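Local coordinates for protein exosome complex component Rrp42 (Pyrococcus abyssi, PDB 2PO1) that probably serves as a non-catalytic subunit of the archaeal exosome, helping to structure the Rrp41 active site in a complex that degrades RNA, at residues C[68-73]-C[170-175]; C[125-130]-C[191-196]; C[118-123]-C[233-238]; C[156-161]-C[266-271]. All blocks are in the same frame, centred on the assembly; numbering follows the deposited sequence.

How the interactions relate
The contacts run from a surface contact between two sheets into the core of this RNase PH-family subunit. Interaction 1 joins strands 60-71 and 168-174. Its centre is about 14 Å from that of interaction 2, and Ile130 touches Leu70, Val172 and Tyr174. Interactions 2 and 3 have centres about 13 Å apart; Glu193 N probably bonds Ala122 O. These two contacts draw on the chain from the end of helix 104-118 to strand 135-147. Interaction 4 packs helix 152-166 against helix 247-275, and Ile161 reaches Ala122, Ile195 and Pro196. All first segments precede the second ones; interaction 2 lies within the span of interaction 3, and the other pairs alternate. The contacts join segments 61 to 110 residues apart.

Interaction 1. Residues C[68-73]-C[170-175]; sequences TSLGEP and PKVRYN. With nucleotides of chain A.
This is a small apolar contact at the protein surface, between the end of strand 60-71 and strand 168-174, which belong to different sheets. Leu70 and Val172 carry it. Their side chains reach toward each other tip to tip. Leu70 CD1 meets both methyls of Val172, with Val172 CG2 at 3.8 Å and Val172 CG1 at 3.9 Å. Val172 CG1 is turned anti to the backbone N (chi1 159°), and this rotation turns both methyls toward Leu70 CD1. Two residues earlier in each strand, Thr68 OG1 lies 4.3 Å from Pro170 CD, a loose approach. The strands run the same way here, but the CA atoms of Leu70 and Val172 are 9.2 Å apart. Side chains, not backbone pairing, bridge the gap.

At the end of strand 60-71 and in the loop just after, the chain meets RNA. Gly71 CA is 3.6 Å from N6 of nucleotide A6 of chain A, and Glu72 O is 3.0 Å from N1 of the same adenine. Gly71, without a side chain, lets the adenine amino group come close to its CA.

Strand 60-71 is held to strand 135-147 by backbone bonds of Ser69 with Val138 and Gly71 with Val136. Strand 168-174 pairs through Lys171 with Leu184 and Glu186. Val181 of strand 181-184 and Ile130 of a loop each touch both Leu70 and Val172.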
loop_
_atom_site.group_PDB
_atom_site.type_symbol
_atom_site.label_atom_id
_atom_site.label_comp_id
_atom_site.label_asym_id
_atom_site.label_seq_id
_atom_site.Cartn_x
_atom_site.Cartn_y
_atom_site.Cartn_z
ATOM N N THR C 68 -24.469 -1.383 9.219
ATOM C CA THR C 68 -24.865 -0.048 8.839
ATOM C C THR C 68 -24.379 0.961 9.864
ATOM O O THR C 68 -24.207 0.644 11.028
ATOM C CB THR C 68 -26.352 0.021 8.782
ATOM O OG1 THR C 68 -26.839 -0.139 10.111
ATOM C CG2 THR C 68 -26.867 -1.109 7.922
ATOM N N SER C 69 -24.087 2.172 9.418
ATOM C CA SER C 69 -23.924 3.247 10.354
ATOM C C SER C 69 -24.511 4.485 9.721
ATOM O O SER C 69 -25.144 4.434 8.659
ATOM C CB SER C 69 -22.441 3.438 10.643
ATOM O OG SER C 69 -21.800 3.578 9.403
ATOM N N LEU C 70 -24.303 5.612 10.362
ATOM C CA LEU C 70 -24.780 6.840 9.816
ATOM C C LEU C 70 -23.574 7.601 9.391
ATOM O O LEU C 70 -22.586 7.657 10.118
ATOM C CB LEU C 70 -25.587 7.619 10.864
ATOM C CG LEU C 70 -26.908 6.968 11.314
ATOM C CD1 LEU C 70 -27.614 7.807 12.412
ATOM C CD2 LEU C 70 -27.813 6.757 10.115
ATOM N N GLY C 71 -23.641 8.191 8.216
ATOM C CA GLY C 71 -22.545 8.991 7.734
ATOM C C GLY C 71 -23.087 10.016 6.774
ATOM O O GLY C 71 -24.281 10.093 6.551
ATOM N N GLU C 72 -22.189 10.797 6.203
ATOM C CA GLU C 72 -22.536 11.787 5.205
ATOM C C GLU C 72 -22.767 11.155 3.848
ATOM O O GLU C 72 -22.051 10.232 3.479
ATOM C CB GLU C 72 -21.380 12.769 5.057
ATOM C CG GLU C 72 -20.710 13.185 6.337
ATOM C CD GLU C 72 -19.712 14.330 6.116
ATOM O OE1 GLU C 72 -19.214 14.512 4.976
ATOM O OE2 GLU C 72 -19.418 15.062 7.089
ATOM N N PRO C 73 -23.724 11.664 3.062
ATOM C CA PRO C 73 -23.814 11.093 1.721
ATOM C C PRO C 73 -22.709 11.636 0.802
ATOM O O PRO C 73 -21.900 12.476 1.215
ATOM C CB PRO C 73 -25.188 11.532 1.237
ATOM C CG PRO C 73 -25.430 12.828 1.954
ATOM C CD PRO C 73 -24.711 12.743 3.277
ATOM N N PRO C 170 -31.028 0.105 13.419
ATOM C CA PRO C 170 -31.606 1.000 14.431
ATOM C C PRO C 170 -32.520 2.012 13.760
ATOM O O PRO C 170 -32.124 2.611 12.748
ATOM C CB PRO C 170 -30.396 1.727 15.018
ATOM C CG PRO C 170 -29.206 0.862 14.670
ATOM C CD PRO C 170 -29.548 0.121 13.424
ATOM N N LYS C 171 -33.745 2.152 14.282
ATOM C CA LYS C 171 -34.601 3.267 13.908
ATOM C C LYS C 171 -33.853 4.545 14.269
ATOM O O LYS C 171 -33.247 4.664 15.338
ATOM C CB LYS C 171 -35.924 3.255 14.671
ATOM C CG LYS C 171 -36.936 2.264 14.162
ATOM C CD LYS C 171 -38.327 2.814 14.262
ATOM C CE LYS C 171 -39.380 1.963 13.539
ATOM N NZ LYS C 171 -39.219 1.886 12.051
ATOM N N VAL C 172 -33.907 5.506 13.371
ATOM C CA VAL C 172 -33.143 6.719 13.565
ATOM C C VAL C 172 -34.135 7.863 13.434
ATOM O O VAL C 172 -34.968 7.872 12.539
ATOM C CB VAL C 172 -31.959 6.786 12.556
ATOM C CG1 VAL C 172 -31.462 8.183 12.368
ATOM C CG2 VAL C 172 -30.828 5.924 13.051
ATOM N N ARG C 173 -34.084 8.807 14.353
ATOM C CA ARG C 173 -34.910 9.988 14.174
ATOM C C ARG C 173 -34.147 11.270 14.305
ATOM O O ARG C 173 -33.354 11.458 15.238
ATOM C CB ARG C 173 -36.151 9.980 15.070
ATOM C CG ARG C 173 -35.992 9.268 16.398
ATOM C CD ARG C 173 -37.296 9.365 17.205
ATOM N NE ARG C 173 -37.376 10.629 17.910
ATOM C CZ ARG C 173 -36.944 10.817 19.157
ATOM N NH1 ARG C 173 -36.399 9.792 19.823
ATOM N NH2 ARG C 173 -37.068 12.030 19.740
ATOM N N TYR C 174 -34.376 12.138 13.304
ATOM C CA TYR C 174 -33.916 13.494 13.377
ATOM C C TYR C 174 -34.900 14.195 14.271
ATOM O O TYR C 174 -36.059 14.392 13.908
ATOM C CB TYR C 174 -33.897 14.184 12.000
ATOM C CG TYR C 174 -33.460 15.644 12.078
ATOM C CD1 TYR C 174 -34.318 16.671 11.697
ATOM C CD2 TYR C 174 -32.190 15.986 12.556
ATOM C CE1 TYR C 174 -33.919 18.011 11.776
ATOM C CE2 TYR C 174 -31.780 17.299 12.630
ATOM C CZ TYR C 174 -32.641 18.304 12.234
ATOM O OH TYR C 174 -32.229 19.609 12.322
ATOM N N ASN C 175 -34.418 14.516 15.464
ATOM C CA ASN C 175 -35.070 15.419 16.392
ATOM C C ASN C 175 -35.070 16.862 15.859
ATOM O O ASN C 175 -34.028 17.532 15.811
ATOM C CB ASN C 175 -34.383 15.337 17.768
ATOM C CG ASN C 175 -35.086 16.201 18.826
ATOM O OD1 ASN C 175 -35.431 17.341 18.557
ATOM N ND2 ASN C 175 -35.301 15.652 20.019
ATOM P P A A 6 -13.597 0.751 4.040
ATOM O OP1 A A 6 -14.078 -0.546 3.492
ATOM O OP2 A A 6 -13.963 1.129 5.431
ATOM O "O5'" A A 6 -14.110 1.941 3.088
ATOM C "C5'" A A 6 -15.501 2.287 3.000
ATOM C "C4'" A A 6 -15.929 2.704 1.592
ATOM O "O4'" A A 6 -17.222 3.376 1.644
ATOM C "C3'" A A 6 -15.013 3.672 0.845
ATOM O "O3'" A A 6 -15.161 3.417 -0.548
ATOM C "C2'" A A 6 -15.570 5.038 1.274
ATOM O "O2'" A A 6 -15.354 6.044 0.299
ATOM C "C1'" A A 6 -17.069 4.775 1.474
ATOM N N9 A A 6 -17.661 5.410 2.649
ATOM C C8 A A 6 -17.782 4.845 3.886
ATOM N N7 A A 6 -18.355 5.616 4.775
ATOM C C5 A A 6 -18.637 6.780 4.076
ATOM C C6 A A 6 -19.251 8.003 4.455
ATOM N N6 A A 6 -19.706 8.240 5.691
ATOM N N1 A A 6 -19.382 8.974 3.518
ATOM C C2 A A 6 -18.931 8.737 2.283
ATOM N N3 A A 6 -18.340 7.628 1.819
ATOM C C4 A A 6 -18.217 6.671 2.761
#

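Interaction 2. Residues C[125-130]-C[191-196]; sequences LEKMVI and PVEKIP
Lys127 and Met128 hold the ring of Pro191, and Lys127 reaches past it to a salt bridge with Glu193. The lysine side chain leaves with CG anti to the carbonyl carbon (chi1 -63°) and stays extended to its end. It lies alongside the proline ring, pointing the other way. Lys127 CB is 3.5 Å from Pro191 CG, which is tighter than usual for two carbons. Further along, Lys127 CD lies 3.9 Å from Pro191 CB. The chain then passes crosswise to Glu193. Lys127 NZ gives a hydrogen bond of 2.8 Å to Glu193 OE2. It comes to the syn side of that oxygen, 22° out of the carboxylate plane. Glu193 is itself extended beyond CG, which carries its carboxylate out to the ammonium group. Its other oxygen, OE1, accepts a bond from Asn124 ND2, so both ends of the carboxylate are held. With an alanine here, Lys127 NZ would probably lose its charge partner and Asn124 ND2 its acceptor, and the lysine end would be likely to swing more freely. Met128 meets the proline by its CG, 3.8 Å from Pro191 CD, and its side chain is set nearly square to that of the proline.

The contact joins the loop after helix 104-118 to the loop between strands 186-189 and 197-204. Met128 also rests on Arg137 and Val139 of strand 135-147. Val192 and Ile195 pack on Leu165 of helix 152-166, and Ile195 also meets Ile268 and Leu269 of helix 247-275.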
loop_
_atom_site.group_PDB
_atom_site.type_symbol
_atom_site.label_atom_id
_atom_site.label_comp_id
_atom_site.label_asym_id
_atom_site.label_seq_id
_atom_site.Cartn_x
_atom_site.Cartn_y
_atom_site.Cartn_z
ATOM N N LEU C 125 -31.850 3.505 -1.752
ATOM C CA LEU C 125 -30.974 4.427 -1.068
ATOM C C LEU C 125 -31.644 5.721 -0.715
ATOM O O LEU C 125 -31.176 6.472 0.160
ATOM C CB LEU C 125 -29.723 4.745 -1.921
ATOM C CG LEU C 125 -28.900 3.548 -2.367
ATOM C CD1 LEU C 125 -27.686 4.011 -3.111
ATOM C CD2 LEU C 125 -28.494 2.649 -1.188
ATOM N N GLU C 126 -32.725 6.003 -1.423
ATOM C CA GLU C 126 -33.511 7.212 -1.193
ATOM C C GLU C 126 -34.282 7.125 0.115
ATOM O O GLU C 126 -34.664 8.126 0.690
ATOM C CB GLU C 126 -34.445 7.412 -2.366
ATOM C CG GLU C 126 -33.760 8.085 -3.517
ATOM C CD GLU C 126 -34.030 7.396 -4.816
ATOM O OE1 GLU C 126 -34.934 7.857 -5.572
ATOM O OE2 GLU C 126 -33.355 6.372 -5.058
ATOM N N LYS C 127 -34.495 5.920 0.592
ATOM C CA LYS C 127 -35.212 5.690 1.819
ATOM C C LYS C 127 -34.222 5.484 2.954
ATOM O O LYS C 127 -34.522 4.832 3.957
ATOM C CB LYS C 127 -36.141 4.492 1.650
ATOM C CG LYS C 127 -37.189 4.737 0.595
ATOM C CD LYS C 127 -38.240 3.653 0.537
ATOM C CE LYS C 127 -39.418 4.071 -0.393
ATOM N NZ LYS C 127 -40.432 3.000 -0.356
ATOM N N MET C 128 -33.027 6.037 2.791
ATOM C CA MET C 128 -31.947 5.822 3.754
ATOM C C MET C 128 -31.339 7.150 4.135
ATOM O O MET C 128 -30.237 7.220 4.695
ATOM C CB MET C 128 -30.880 4.891 3.160
ATOM C CG MET C 128 -31.253 3.459 3.271
ATOM S SD MET C 128 -30.113 2.375 2.437
ATOM C CE MET C 128 -28.574 3.242 2.619
ATOM N N VAL C 129 -32.097 8.206 3.872
ATOM C CA VAL C 129 -31.681 9.558 4.185
ATOM C C VAL C 129 -32.246 9.972 5.531
ATOM O O VAL C 129 -33.412 9.720 5.815
ATOM C CB VAL C 129 -32.149 10.543 3.104
ATOM C CG1 VAL C 129 -31.860 11.944 3.521
ATOM C CG2 VAL C 129 -31.446 10.225 1.815
ATOM N N ILE C 130 -31.415 10.554 6.382
ATOM C CA ILE C 130 -31.908 11.064 7.660
ATOM C C ILE C 130 -31.975 12.577 7.608
ATOM O O ILE C 130 -33.004 13.177 7.917
ATOM C CB ILE C 130 -31.034 10.620 8.859
ATOM C CG1 ILE C 130 -30.813 9.109 8.833
ATOM C CG2 ILE C 130 -31.638 11.080 10.176
ATOM C CD1 ILE C 130 -32.087 8.270 8.703
ATOM N N PRO C 191 -34.682 -0.480 3.493
ATOM C CA PRO C 191 -35.763 -0.471 2.500
ATOM C C PRO C 191 -35.414 -1.377 1.326
ATOM O O PRO C 191 -34.928 -0.895 0.303
ATOM C CB PRO C 191 -35.857 1.007 2.106
ATOM C CG PRO C 191 -34.464 1.554 2.355
ATOM C CD PRO C 191 -33.866 0.755 3.466
ATOM N N VAL C 192 -35.615 -2.688 1.502
ATOM C CA VAL C 192 -35.300 -3.642 0.458
ATOM C C VAL C 192 -36.569 -3.880 -0.353
ATOM O O VAL C 192 -37.583 -4.390 0.149
ATOM C CB VAL C 192 -34.764 -4.995 0.979
ATOM C CG1 VAL C 192 -34.306 -5.847 -0.190
ATOM C CG2 VAL C 192 -33.603 -4.805 1.964
ATOM N N GLU C 193 -36.512 -3.521 -1.619
ATOM C CA GLU C 193 -37.720 -3.503 -2.412
ATOM C C GLU C 193 -37.750 -4.460 -3.565
ATOM O O GLU C 193 -38.803 -4.752 -4.094
ATOM C CB GLU C 193 -37.912 -2.106 -2.891
ATOM C CG GLU C 193 -37.932 -1.221 -1.707
ATOM C CD GLU C 193 -38.274 0.183 -2.038
ATOM O OE1 GLU C 193 -38.159 0.543 -3.218
ATOM O OE2 GLU C 193 -38.639 0.920 -1.104
ATOM N N LYS C 194 -36.598 -5.003 -3.934
ATOM C CA LYS C 194 -36.554 -5.956 -5.025
ATOM C C LYS C 194 -35.643 -7.060 -4.568
ATOM O O LYS C 194 -34.885 -6.883 -3.604
ATOM C CB LYS C 194 -36.065 -5.257 -6.295
ATOM C CG LYS C 194 -37.239 -4.804 -7.157
ATOM C CD LYS C 194 -36.833 -3.691 -8.077
ATOM C CE LYS C 194 -37.937 -2.613 -8.141
ATOM N NZ LYS C 194 -37.161 -1.313 -7.858
ATOM N N ILE C 195 -35.736 -8.221 -5.213
ATOM C CA ILE C 195 -34.849 -9.321 -4.858
ATOM C C ILE C 195 -34.038 -9.840 -6.049
ATOM O O ILE C 195 -34.285 -10.931 -6.516
ATOM C CB ILE C 195 -35.576 -10.480 -4.096
ATOM C CG1 ILE C 195 -36.261 -9.938 -2.871
ATOM C CG2 ILE C 195 -34.569 -11.577 -3.635
ATOM C CD1 ILE C 195 -37.453 -10.760 -2.475
ATOM N N PRO C 196 -33.037 -9.066 -6.501
ATOM C CA PRO C 196 -32.203 -9.491 -7.604
ATOM C C PRO C 196 -31.374 -10.696 -7.191
ATOM O O PRO C 196 -30.882 -10.758 -6.052
ATOM C CB PRO C 196 -31.292 -8.274 -7.830
ATOM C CG PRO C 196 -31.207 -7.631 -6.499
ATOM C CD PRO C 196 -32.585 -7.765 -5.967
#

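Interaction 3. Residues C[118-123]-C[233-238]; sequences RESKAL and HISAVQ
The Schellman motif that ends helix 104-118 meets a classic beta bulge in strand 234-240. Ser120 and Ser235 touch most closely, with Ser120 CB 3.5 Å from Ser235 CB. Ser235 CB is also 3.8 Å from Ser120 N, so the serine packs on the turn backbone as well. Beside this pair, Glu119 CB lies 3.7 Å from Ser235 O, while the rest of the Glu119 side chain leads away.

Both serines have OG between the backbone N and the carbonyl carbon (chi1 60° in Ser120 and 55° in Ser235). These rotations bring both hydroxyls to the helix end. Ser235 OG bonds Gly116 O, and Ser120 OG is placed to share its bond between Gly116 O and Ile117 O. Two buried hydroxyls thus gather at one carbonyl of the last helical turn, one from the turn itself and one from the strand. The two serine side chains touch through their CB atoms, and both hydroxyls are satisfied by carbonyls of the helix end.

Lys121 leaves the helix with positive phi (53°), and Lys121 N bonds Arg118 O at 2.9 Å across a type I turn. In the strand, Ser235 and Ala236 both face Thr227 of strand 222-228. Arg118 and Glu119 also pack on sugars of the bound RNA. The bulged strand is an edge strand within this chain, and through Ile234, Val237 and Gln238 its antiparallel sheet continues into a strand of a neighbouring subunit.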
loop_
_atom_site.group_PDB
_atom_site.type_symbol
_atom_site.label_atom_id
_atom_site.label_comp_id
_atom_site.label_asym_id
_atom_site.label_seq_id
_atom_site.Cartn_x
_atom_site.Cartn_y
_atom_site.Cartn_z
ATOM N N ARG C 118 -27.737 -2.296 -6.680
ATOM C CA ARG C 118 -27.836 -0.906 -6.918
ATOM C C ARG C 118 -28.796 -0.601 -8.064
ATOM O O ARG C 118 -29.647 0.267 -7.954
ATOM C CB ARG C 118 -26.441 -0.336 -7.250
ATOM C CG ARG C 118 -26.394 1.151 -7.277
ATOM C CD ARG C 118 -24.951 1.572 -7.506
ATOM N NE ARG C 118 -24.140 0.996 -6.422
ATOM C CZ ARG C 118 -24.027 1.540 -5.213
ATOM N NH1 ARG C 118 -24.609 2.688 -4.917
ATOM N NH2 ARG C 118 -23.341 0.916 -4.294
ATOM N N GLU C 119 -28.622 -1.253 -9.181
ATOM C CA GLU C 119 -29.253 -0.737 -10.392
ATOM C C GLU C 119 -30.677 -1.201 -10.451
ATOM O O GLU C 119 -31.496 -0.690 -11.234
ATOM C CB GLU C 119 -28.464 -1.166 -11.623
ATOM C CG GLU C 119 -27.081 -0.512 -11.739
ATOM C CD GLU C 119 -27.145 0.977 -11.742
ATOM O OE1 GLU C 119 -26.297 1.595 -11.046
ATOM O OE2 GLU C 119 -28.058 1.519 -12.417
ATOM N N SER C 120 -31.010 -2.159 -9.606
ATOM C CA SER C 120 -32.404 -2.533 -9.522
ATOM C C SER C 120 -33.065 -1.707 -8.409
ATOM O O SER C 120 -34.226 -1.892 -8.157
ATOM C CB SER C 120 -32.560 -3.981 -9.174
ATOM O OG SER C 120 -31.927 -4.172 -7.926
ATOM N N LYS C 121 -32.276 -0.885 -7.702
ATOM C CA LYS C 121 -32.718 -0.191 -6.506
ATOM C C LYS C 121 -33.307 -1.151 -5.481
ATOM O O LYS C 121 -34.244 -0.813 -4.750
ATOM C CB LYS C 121 -33.693 0.880 -6.903
ATOM C CG LYS C 121 -33.028 1.979 -7.704
ATOM C CD LYS C 121 -33.932 3.197 -7.626
ATOM C CE LYS C 121 -33.183 4.480 -7.913
ATOM N NZ LYS C 121 -33.347 4.856 -9.356
ATOM N N ALA C 122 -32.740 -2.348 -5.431
ATOM C CA ALA C 122 -33.209 -3.350 -4.492
ATOM C C ALA C 122 -33.011 -2.851 -3.092
ATOM O O ALA C 122 -33.813 -3.133 -2.241
ATOM C CB ALA C 122 -32.486 -4.685 -4.705
ATOM N N LEU C 123 -31.932 -2.107 -2.852
ATOM C CA LEU C 123 -31.812 -1.383 -1.605
ATOM C C LEU C 123 -32.131 0.007 -2.022
ATOM O O LEU C 123 -31.354 0.639 -2.766
ATOM C CB LEU C 123 -30.401 -1.356 -1.088
ATOM C CG LEU C 123 -30.087 -1.362 0.413
ATOM C CD1 LEU C 123 -28.763 -0.687 0.660
ATOM C CD2 LEU C 123 -31.152 -0.865 1.243
ATOM N N HIS C 233 -37.071 -7.687 -14.549
ATOM C CA HIS C 233 -36.035 -6.798 -15.053
ATOM C C HIS C 233 -34.674 -7.378 -14.846
ATOM O O HIS C 233 -34.446 -8.108 -13.897
ATOM C CB HIS C 233 -36.190 -5.396 -14.456
ATOM C CG HIS C 233 -37.328 -4.613 -15.049
ATOM N ND1 HIS C 233 -38.617 -4.679 -14.564
ATOM C CD2 HIS C 233 -37.367 -3.743 -16.086
ATOM C CE1 HIS C 233 -39.407 -3.913 -15.296
ATOM N NE2 HIS C 233 -38.673 -3.327 -16.224
ATOM N N ILE C 234 -33.746 -7.028 -15.746
ATOM C CA ILE C 234 -32.377 -7.425 -15.617
ATOM C C ILE C 234 -31.671 -6.242 -15.006
ATOM O O ILE C 234 -31.788 -5.118 -15.486
ATOM C CB ILE C 234 -31.723 -7.836 -16.966
ATOM C CG1 ILE C 234 -32.589 -8.844 -17.742
ATOM C CG2 ILE C 234 -30.378 -8.432 -16.732
ATOM C CD1 ILE C 234 -32.411 -8.721 -19.225
ATOM N N SER C 235 -30.953 -6.471 -13.921
ATOM C CA SER C 235 -30.235 -5.356 -13.288
ATOM C C SER C 235 -28.743 -5.496 -13.433
ATOM O O SER C 235 -28.012 -4.558 -13.152
ATOM C CB SER C 235 -30.615 -5.232 -11.804
ATOM O OG SER C 235 -30.398 -6.460 -11.140
ATOM N N ALA C 236 -28.265 -6.653 -13.938
ATOM C CA ALA C 236 -26.855 -6.760 -14.303
ATOM C C ALA C 236 -26.651 -7.928 -15.205
ATOM O O ALA C 236 -27.349 -8.960 -15.120
ATOM C CB ALA C 236 -26.012 -7.012 -13.079
ATOM N N VAL C 237 -25.653 -7.781 -16.053
ATOM C CA VAL C 237 -25.169 -8.886 -16.877
ATOM C C VAL C 237 -23.703 -8.743 -16.905
ATOM O O VAL C 237 -23.213 -7.622 -16.988
ATOM C CB VAL C 237 -25.672 -8.789 -18.329
ATOM C CG1 VAL C 237 -25.047 -9.927 -19.206
ATOM C CG2 VAL C 237 -27.179 -8.926 -18.343
ATOM N N GLN C 238 -23.011 -9.878 -16.837
ATOM C CA GLN C 238 -21.594 -9.909 -16.899
ATOM C C GLN C 238 -21.173 -11.245 -17.483
ATOM O O GLN C 238 -21.201 -12.290 -16.818
ATOM C CB GLN C 238 -20.985 -9.730 -15.493
ATOM C CG GLN C 238 -19.534 -9.623 -15.539
ATOM C CD GLN C 238 -19.030 -8.216 -15.460
ATOM O OE1 GLN C 238 -19.762 -7.251 -15.688
ATOM N NE2 GLN C 238 -17.746 -8.074 -15.071
#

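Interaction 4. Residues C[156-161]-C[266-271]; sequences IGIAAI and KLILEA
Ile268 places CG1 anti to its carbonyl carbon (chi1 -63°) and is extended beyond it, which carries CD1 out to Ile158 and Ile161. Ile158 touches by its CG2 branch. That methyl lies 3.9 Å from Ile268 CG1 and 4.0 Å from Ile268 CD1, and the two side chains meet at a slant. Ile161 has its CG1 anti to the backbone N (chi1 -167°), and this leaves CG2 to meet Ile268 CD1 at 3.7 Å. These two side chains cross at about a right angle.

Ile158 and Ile161 are three residues apart on helix 152-166, so the end of Ile268 touches two successive positions on one helix face. This is buried helix-to-helix packing in the RNase PH fold, between helix 152-166 and the long helix 247-275. The backbones come near, with the CA atoms of Ile158 and Ile268 7.3 Å apart. Ile41 of strand 39-43 covers Ile158 and Ile268 from the sheet. The loop 191-196 lies over Ile161. Elsewhere on helix 152-166, Ile156 and Ala160 lie against Ile113 of helix 104-118.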
loop_
_atom_site.group_PDB
_atom_site.type_symbol
_atom_site.label_atom_id
_atom_site.label_comp_id
_atom_site.label_asym_id
_atom_site.label_seq_id
_atom_site.Cartn_x
_atom_site.Cartn_y
_atom_site.Cartn_z
ATOM N N ILE C 156 -22.674 -15.340 -3.772
ATOM C CA ILE C 156 -22.479 -14.054 -3.138
ATOM C C ILE C 156 -23.707 -13.174 -3.343
ATOM O O ILE C 156 -24.142 -12.510 -2.425
ATOM C CB ILE C 156 -21.201 -13.299 -3.649
ATOM C CG1 ILE C 156 -19.917 -14.009 -3.208
ATOM C CG2 ILE C 156 -21.249 -11.869 -3.139
ATOM C CD1 ILE C 156 -18.780 -13.664 -4.038
ATOM N N GLY C 157 -24.343 -13.187 -4.523
ATOM C CA GLY C 157 -25.512 -12.341 -4.696
ATOM C C GLY C 157 -26.713 -12.816 -3.879
ATOM O O GLY C 157 -27.500 -12.013 -3.378
ATOM N N ILE C 158 -26.875 -14.123 -3.792
ATOM C CA ILE C 158 -27.977 -14.725 -3.009
ATOM C C ILE C 158 -27.762 -14.335 -1.573
ATOM O O ILE C 158 -28.634 -13.756 -0.940
ATOM C CB ILE C 158 -27.981 -16.216 -3.125
ATOM C CG1 ILE C 158 -28.491 -16.608 -4.502
ATOM C CG2 ILE C 158 -28.914 -16.876 -2.115
ATOM C CD1 ILE C 158 -28.104 -18.033 -4.854
ATOM N N ALA C 159 -26.565 -14.588 -1.069
ATOM C CA ALA C 159 -26.235 -14.190 0.311
ATOM C C ALA C 159 -26.434 -12.702 0.541
ATOM O O ALA C 159 -26.874 -12.320 1.606
ATOM C CB ALA C 159 -24.827 -14.578 0.653
ATOM N N ALA C 160 -26.100 -11.864 -0.457
ATOM C CA ALA C 160 -26.085 -10.398 -0.259
ATOM C C ALA C 160 -27.516 -9.947 -0.120
ATOM O O ALA C 160 -27.877 -9.272 0.843
ATOM C CB ALA C 160 -25.375 -9.656 -1.402
ATOM N N ILE C 161 -28.377 -10.386 -1.029
ATOM C CA ILE C 161 -29.727 -9.922 -0.952
ATOM C C ILE C 161 -30.443 -10.573 0.236
ATOM O O ILE C 161 -31.333 -9.958 0.859
ATOM C CB ILE C 161 -30.516 -10.095 -2.292
ATOM C CG1 ILE C 161 -31.828 -9.291 -2.230
ATOM C CG2 ILE C 161 -30.734 -11.526 -2.601
ATOM C CD1 ILE C 161 -31.507 -7.740 -2.303
ATOM N N LYS C 266 -37.717 -17.649 -4.083
ATOM C CA LYS C 266 -38.515 -18.397 -3.129
ATOM C C LYS C 266 -37.705 -18.965 -1.929
ATOM O O LYS C 266 -38.170 -18.922 -0.798
ATOM C CB LYS C 266 -39.285 -19.496 -3.830
ATOM C CG LYS C 266 -40.257 -18.976 -4.844
ATOM C CD LYS C 266 -41.165 -20.122 -5.326
ATOM C CE LYS C 266 -41.886 -19.757 -6.612
ATOM N NZ LYS C 266 -42.679 -18.515 -6.458
ATOM N N LEU C 267 -36.497 -19.479 -2.174
ATOM C CA LEU C 267 -35.668 -20.004 -1.089
ATOM C C LEU C 267 -35.164 -18.894 -0.173
ATOM O O LEU C 267 -35.165 -19.048 1.043
ATOM C CB LEU C 267 -34.461 -20.756 -1.644
ATOM C CG LEU C 267 -34.862 -22.003 -2.395
ATOM C CD1 LEU C 267 -33.675 -22.595 -3.216
ATOM C CD2 LEU C 267 -35.507 -23.056 -1.437
ATOM N N ILE C 268 -34.718 -17.797 -0.783
ATOM C CA ILE C 268 -34.387 -16.599 -0.057
ATOM C C ILE C 268 -35.523 -16.100 0.821
ATOM O O ILE C 268 -35.301 -15.851 1.986
ATOM C CB ILE C 268 -33.928 -15.452 -0.986
ATOM C CG1 ILE C 268 -32.630 -15.847 -1.731
ATOM C CG2 ILE C 268 -33.767 -14.174 -0.174
ATOM C CD1 ILE C 268 -32.285 -14.856 -2.926
ATOM N N LEU C 269 -36.735 -15.960 0.281
ATOM C CA LEU C 269 -37.805 -15.383 1.074
ATOM C C LEU C 269 -38.091 -16.319 2.260
ATOM O O LEU C 269 -38.336 -15.860 3.365
ATOM C CB LEU C 269 -39.081 -15.195 0.240
ATOM C CG LEU C 269 -39.416 -13.819 -0.345
ATOM C CD1 LEU C 269 -38.575 -12.738 0.307
ATOM C CD2 LEU C 269 -39.255 -13.831 -1.848
ATOM N N GLU C 270 -38.016 -17.629 1.999
ATOM C CA GLU C 270 -38.280 -18.694 2.980
ATOM C C GLU C 270 -37.251 -18.590 4.126
ATOM O O GLU C 270 -37.591 -18.578 5.297
ATOM C CB GLU C 270 -38.158 -20.024 2.238
ATOM C CG GLU C 270 -38.491 -21.291 3.010
ATOM C CD GLU C 270 -38.802 -22.511 2.088
ATOM O OE1 GLU C 270 -39.445 -23.459 2.588
ATOM O OE2 GLU C 270 -38.417 -22.530 0.871
ATOM N N ALA C 271 -35.991 -18.482 3.773
ATOM C CA ALA C 271 -34.907 -18.347 4.774
ATOM C C ALA C 271 -35.115 -17.090 5.561
ATOM O O ALA C 271 -34.959 -17.076 6.777
ATOM C CB ALA C 271 -33.564 -18.293 4.098
#